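Long-range contacts in minor structural protein 5 (PDB 5E7T), which probably serves as an accessory protein of the Tuc2009 baseplate, with a galactose-binding-like domain consistent with attachment to carbohydrate on the lactococcal host surface: residues B[91-97]-B[173-179]; B[56-61]-B[161-165]. All coordinates share one frame; numbering follows the deposited sequence.

Contact 1 (B[91-97]-B[173-179]); sequences DVMFTSW and FTIRVRN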
# COMPACT_ATOMS: atom_id res chain seq x y z
N ASP B 91 -45.07 -24.25 -34.25
CA ASP B 91 -45.08 -24.68 -35.65
C ASP B 91 -44.26 -25.97 -35.70
O ASP B 91 -43.17 -26.03 -35.16
CB ASP B 91 -44.46 -23.64 -36.58
CG ASP B 91 -45.29 -22.39 -36.78
OD1 ASP B 91 -46.41 -22.31 -36.20
OD2 ASP B 91 -44.81 -21.47 -37.46
N VAL B 92 -44.82 -27.00 -36.32
CA VAL B 92 -44.22 -28.32 -36.35
C VAL B 92 -44.25 -28.93 -37.76
O VAL B 92 -45.23 -28.74 -38.49
CB VAL B 92 -44.95 -29.12 -35.25
CG1 VAL B 92 -45.59 -30.40 -35.75
CG2 VAL B 92 -44.05 -29.36 -34.06
N MET B 93 -43.17 -29.61 -38.16
CA MET B 93 -43.09 -30.23 -39.48
C MET B 93 -42.44 -31.58 -39.44
O MET B 93 -41.37 -31.72 -38.86
CB MET B 93 -42.35 -29.32 -40.47
CG MET B 93 -41.94 -29.99 -41.74
SD MET B 93 -41.72 -28.74 -42.99
CE MET B 93 -40.71 -29.58 -44.00
N PHE B 94 -43.08 -32.57 -40.07
CA PHE B 94 -42.53 -33.91 -40.10
C PHE B 94 -41.99 -34.13 -41.47
O PHE B 94 -42.75 -34.12 -42.44
CB PHE B 94 -43.60 -34.95 -39.73
CG PHE B 94 -44.08 -34.85 -38.30
CD1 PHE B 94 -45.03 -33.90 -37.92
CD2 PHE B 94 -43.58 -35.70 -37.32
CE1 PHE B 94 -45.50 -33.83 -36.61
CE2 PHE B 94 -44.02 -35.61 -36.00
CZ PHE B 94 -44.98 -34.68 -35.66
N THR B 95 -40.66 -34.30 -41.55
CA THR B 95 -39.96 -34.51 -42.81
C THR B 95 -39.82 -35.99 -43.15
O THR B 95 -39.56 -36.34 -44.31
CB THR B 95 -38.65 -33.76 -42.82
OG1 THR B 95 -37.77 -34.35 -41.88
CG2 THR B 95 -38.82 -32.32 -42.47
N SER B 96 -39.97 -36.85 -42.14
CA SER B 96 -39.85 -38.31 -42.25
C SER B 96 -40.68 -38.95 -41.17
O SER B 96 -40.63 -38.50 -40.03
CB SER B 96 -38.38 -38.73 -42.11
OG SER B 96 -38.21 -40.00 -41.51
N TRP B 97 -41.44 -39.99 -41.51
CA TRP B 97 -42.28 -40.71 -40.54
C TRP B 97 -42.21 -42.21 -40.84
O TRP B 97 -42.91 -42.70 -41.73
CB TRP B 97 -43.72 -40.16 -40.57
CG TRP B 97 -44.67 -40.85 -39.63
CD1 TRP B 97 -45.46 -41.92 -39.91
CD2 TRP B 97 -44.94 -40.50 -38.27
NE1 TRP B 97 -46.15 -42.31 -38.78
CE2 TRP B 97 -45.86 -41.44 -37.76
CE3 TRP B 97 -44.47 -39.49 -37.41
CZ2 TRP B 97 -46.37 -41.37 -36.47
CZ3 TRP B 97 -44.96 -39.43 -36.12
CH2 TRP B 97 -45.89 -40.37 -35.66
N PHE B 173 -39.15 -40.92 -36.42
CA PHE B 173 -39.61 -39.77 -37.20
C PHE B 173 -38.62 -38.63 -37.06
O PHE B 173 -37.79 -38.65 -36.15
CB PHE B 173 -41.06 -39.33 -36.86
CG PHE B 173 -41.32 -38.92 -35.44
CD1 PHE B 173 -41.02 -37.64 -35.00
CD2 PHE B 173 -41.88 -39.82 -34.53
CE1 PHE B 173 -41.24 -37.27 -33.67
CE2 PHE B 173 -42.08 -39.45 -33.20
CZ PHE B 173 -41.76 -38.19 -32.78
N THR B 174 -38.69 -37.65 -37.97
CA THR B 174 -37.86 -36.46 -37.91
C THR B 174 -38.83 -35.32 -37.90
O THR B 174 -39.77 -35.31 -38.70
CB THR B 174 -36.87 -36.43 -39.04
OG1 THR B 174 -36.19 -37.69 -39.08
CG2 THR B 174 -35.89 -35.32 -38.89
N ILE B 175 -38.67 -34.43 -36.93
CA ILE B 175 -39.56 -33.30 -36.68
C ILE B 175 -38.78 -32.01 -36.63
O ILE B 175 -37.67 -31.97 -36.11
CB ILE B 175 -40.39 -33.53 -35.38
CG1 ILE B 175 -41.52 -32.48 -35.21
CG2 ILE B 175 -39.52 -33.65 -34.12
CD1 ILE B 175 -42.42 -32.64 -33.97
N ARG B 176 -39.38 -30.95 -37.17
CA ARG B 176 -38.83 -29.62 -37.16
C ARG B 176 -39.72 -28.79 -36.26
O ARG B 176 -40.94 -28.91 -36.35
CB ARG B 176 -38.75 -29.05 -38.56
CG ARG B 176 -37.63 -29.70 -39.33
CD ARG B 176 -37.59 -29.21 -40.74
NE ARG B 176 -36.42 -29.72 -41.44
CZ ARG B 176 -36.12 -29.39 -42.70
NH1 ARG B 176 -36.88 -28.54 -43.37
NH2 ARG B 176 -35.04 -29.91 -43.28
N VAL B 177 -39.13 -28.06 -35.31
CA VAL B 177 -39.89 -27.25 -34.37
C VAL B 177 -39.48 -25.80 -34.58
O VAL B 177 -38.31 -25.47 -34.46
CB VAL B 177 -39.67 -27.75 -32.93
CG1 VAL B 177 -40.24 -26.77 -31.92
CG2 VAL B 177 -40.27 -29.14 -32.73
N ARG B 178 -40.46 -24.96 -34.96
CA ARG B 178 -40.31 -23.53 -35.26
C ARG B 178 -41.20 -22.69 -34.32
O ARG B 178 -42.33 -23.06 -34.04
CB ARG B 178 -40.67 -23.28 -36.73
CG ARG B 178 -40.69 -21.83 -37.16
CD ARG B 178 -41.03 -21.71 -38.62
NE ARG B 178 -42.46 -21.52 -38.86
CZ ARG B 178 -43.02 -21.57 -40.07
NH1 ARG B 178 -42.28 -21.81 -41.14
NH2 ARG B 178 -44.32 -21.38 -40.21
N ASN B 179 -40.65 -21.55 -33.87
CA ASN B 179 -41.26 -20.56 -32.99
C ASN B 179 -42.09 -21.14 -31.81
O ASN B 179 -43.26 -20.77 -31.64
CB ASN B 179 -42.08 -19.58 -33.79
CG ASN B 179 -41.40 -18.90 -34.96
OD1 ASN B 179 -42.06 -18.62 -35.96
ND2 ASN B 179 -40.11 -18.57 -34.84

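Contact 2 (B[56-61]-B[161-165]); sequences VTMKGT and LNVGF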
# COMPACT_ATOMS: atom_id res chain seq x y z
N VAL B 56 -34.87 -32.66 -34.97
CA VAL B 56 -34.58 -33.75 -34.04
C VAL B 56 -35.30 -35.00 -34.52
O VAL B 56 -36.42 -34.91 -35.04
CB VAL B 56 -34.89 -33.40 -32.55
CG1 VAL B 56 -36.39 -33.34 -32.28
CG2 VAL B 56 -34.20 -34.36 -31.59
N THR B 57 -34.65 -36.15 -34.35
CA THR B 57 -35.12 -37.46 -34.78
C THR B 57 -35.33 -38.35 -33.57
O THR B 57 -34.41 -38.57 -32.79
CB THR B 57 -34.10 -38.04 -35.77
OG1 THR B 57 -33.81 -37.08 -36.80
CG2 THR B 57 -34.52 -39.34 -36.35
N MET B 58 -36.54 -38.84 -33.40
CA MET B 58 -36.92 -39.70 -32.30
C MET B 58 -37.00 -41.13 -32.82
O MET B 58 -37.71 -41.36 -33.80
CB MET B 58 -38.27 -39.26 -31.73
CG MET B 58 -38.40 -37.77 -31.54
SD MET B 58 -37.71 -37.27 -29.98
CE MET B 58 -39.14 -37.09 -29.06
N LYS B 59 -36.25 -42.07 -32.19
CA LYS B 59 -36.10 -43.49 -32.58
C LYS B 59 -36.15 -44.39 -31.34
O LYS B 59 -35.44 -44.16 -30.36
CB LYS B 59 -34.73 -43.65 -33.25
CG LYS B 59 -34.55 -44.82 -34.20
CD LYS B 59 -33.30 -44.57 -35.04
CE LYS B 59 -32.90 -45.72 -35.92
NZ LYS B 59 -32.29 -46.84 -35.14
N GLY B 60 -36.96 -45.43 -31.41
CA GLY B 60 -37.05 -46.36 -30.29
C GLY B 60 -37.82 -47.62 -30.60
O GLY B 60 -38.60 -47.65 -31.56
N THR B 61 -37.59 -48.67 -29.78
CA THR B 61 -38.27 -49.96 -29.88
C THR B 61 -38.72 -50.34 -28.47
O THR B 61 -37.86 -50.60 -27.62
CB THR B 61 -37.37 -51.02 -30.58
OG1 THR B 61 -36.49 -50.37 -31.50
CG2 THR B 61 -38.17 -52.08 -31.30
N LEU B 161 -39.70 -33.13 -24.27
CA LEU B 161 -40.34 -33.47 -25.53
C LEU B 161 -40.26 -34.99 -25.47
O LEU B 161 -39.15 -35.54 -25.47
CB LEU B 161 -39.58 -32.93 -26.76
CG LEU B 161 -39.92 -33.59 -28.10
CD1 LEU B 161 -41.32 -33.29 -28.52
CD2 LEU B 161 -38.98 -33.14 -29.17
N ASN B 162 -41.42 -35.66 -25.37
CA ASN B 162 -41.51 -37.10 -25.24
C ASN B 162 -42.36 -37.75 -26.31
O ASN B 162 -43.29 -37.13 -26.82
CB ASN B 162 -42.11 -37.40 -23.88
CG ASN B 162 -42.12 -38.84 -23.46
OD1 ASN B 162 -43.14 -39.53 -23.56
ND2 ASN B 162 -41.01 -39.30 -22.86
N VAL B 163 -42.04 -39.01 -26.63
CA VAL B 163 -42.76 -39.92 -27.53
C VAL B 163 -42.46 -41.35 -27.09
O VAL B 163 -41.38 -41.61 -26.57
CB VAL B 163 -42.53 -39.69 -29.05
CG1 VAL B 163 -41.14 -40.10 -29.48
CG2 VAL B 163 -43.58 -40.43 -29.89
N GLY B 164 -43.44 -42.23 -27.27
CA GLY B 164 -43.34 -43.64 -26.93
C GLY B 164 -43.64 -44.50 -28.13
O GLY B 164 -44.68 -44.35 -28.76
N PHE B 165 -42.69 -45.39 -28.45
CA PHE B 165 -42.80 -46.33 -29.55
C PHE B 165 -42.93 -47.72 -28.94
O PHE B 165 -42.00 -48.21 -28.28
CB PHE B 165 -41.57 -46.27 -30.47
CG PHE B 165 -41.20 -44.92 -31.02
CD1 PHE B 165 -41.72 -44.48 -32.24
CD2 PHE B 165 -40.25 -44.13 -30.39
CE1 PHE B 165 -41.31 -43.27 -32.79
CE2 PHE B 165 -39.84 -42.92 -30.96
CZ PHE B 165 -40.37 -42.50 -32.16

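Contact 1 (B[91-97]-B[173-179])
Phe173 meets two aromatic partners in segment 91-97. The six-membered ring of Trp97 runs nearly parallel to it, planes 20° apart, but displaced to leave little overlap, and Trp97 CE3 comes to 3.5 Å from Phe173 CB. Toward Phe94 the planes open to 59°, with Phe173 CD1 at the edge of the Phe94 ring, 3.8 Å from its CE2. One face of Phe94 receives Ile175, whose CG1 stands over it in a CH-pi contact, 4.2 Å from the centroid. With CG1 anti to the backbone N (chi1 -170°) and the chain extended, Ile175 lies alongside Phe94 and carries CD1 on to Val92 CG2, 3.7 Å away. These side chains and Val177 share one face of an antiparallel ladder; Phe94 and Phe173 rest on Phe108 of the second sheet, Val177 on Met110.

On the other face Arg178, bent at chi3, brings NE and NH2 edge-on to a single oxygen of Asp91: NE lies 2.7 Å from OD2, on its anti lone pair, whereas NH2 meets OD2 from above the carboxylate plane. Arg176 stays extended beside Met93, with Thr95 CG2 over a face of its guanidinium and its NE in a salt bridge to Glu55. A beta bulge at Thr95 shifts the register by one, yet Thr174 keeps two backbone bonds there, from Thr95 N to its O and from its own N to Ser96 O (3.0 Å). The ladder thus separates a hydrophobic inner face from a mostly polar outer one, where pairing with Asp91 and Glu55 probably steadies the arginines.

Contact 2 (B[56-61]-B[161-165])
This is apolar packing between the two sheets of a beta-sandwich, the layout of galactose-binding-like domains: strand 56-60 of one sheet lies across strand 161-165 of the other, with axes 7.2 Å apart at their closest and inclined by 34°. Side chains rather than backbone bonds join them. Met58 is central. Bends at chi2 and chi3 (-84° and -102°) carry CE in between Leu161 and Val163, 3.7 Å from Leu161 CG and 3.6 Å from Val163 CG1. The same Val163 methyl also touches Met58 CB. Farther along, Val56 and Leu161 reach toward each other tip to tip, CG1 to CD2 at 4.1 Å.

At the other end the Phe165 ring meets backbone obliquely: CZ is 3.3 Å from Met58 O, and CD2 is 3.7 Å from Gly60 N. Met58 CB sits in the ring plane, 3.9 Å from Phe165 CZ. Glycine brings no side chain to this spot, and the strands close in there, to 5.8 Å between Gly60 CA and Phe165 CA. Phe108 and Ile105 on strand 104-114 continue the apolar layer beside Val163 and Phe165. Lys59 leaves the strand on the side away from this layer, and its NZ makes a salt bridge with Glu170. Cohesion between the sheets therefore rests on shape and hydrophobic burial, with charge kept to the outer surface.

Overall arrangement
Both contacts belong to the same beta-sandwich but join it in different directions. Contact 1 pairs neighbouring strands within the five-stranded sheet, so backbone hydrogen bonds set its register and its two faces differ in character; contact 2 spans the gap between that sheet and the four-stranded one. Contact 2 is largely buried and apolar, contact 1 only partly buried. Strands 53-60 and 171-184 are neighbours, and Met58 O and Val56 O probably accept hydrogen bonds from Phe173 N and Ile175 N, so the two contacts adjoin, their centres about 13 Å apart. The inner face of contact 1 continues into the core of contact 2, whereas its salt bridges lie on the outer side.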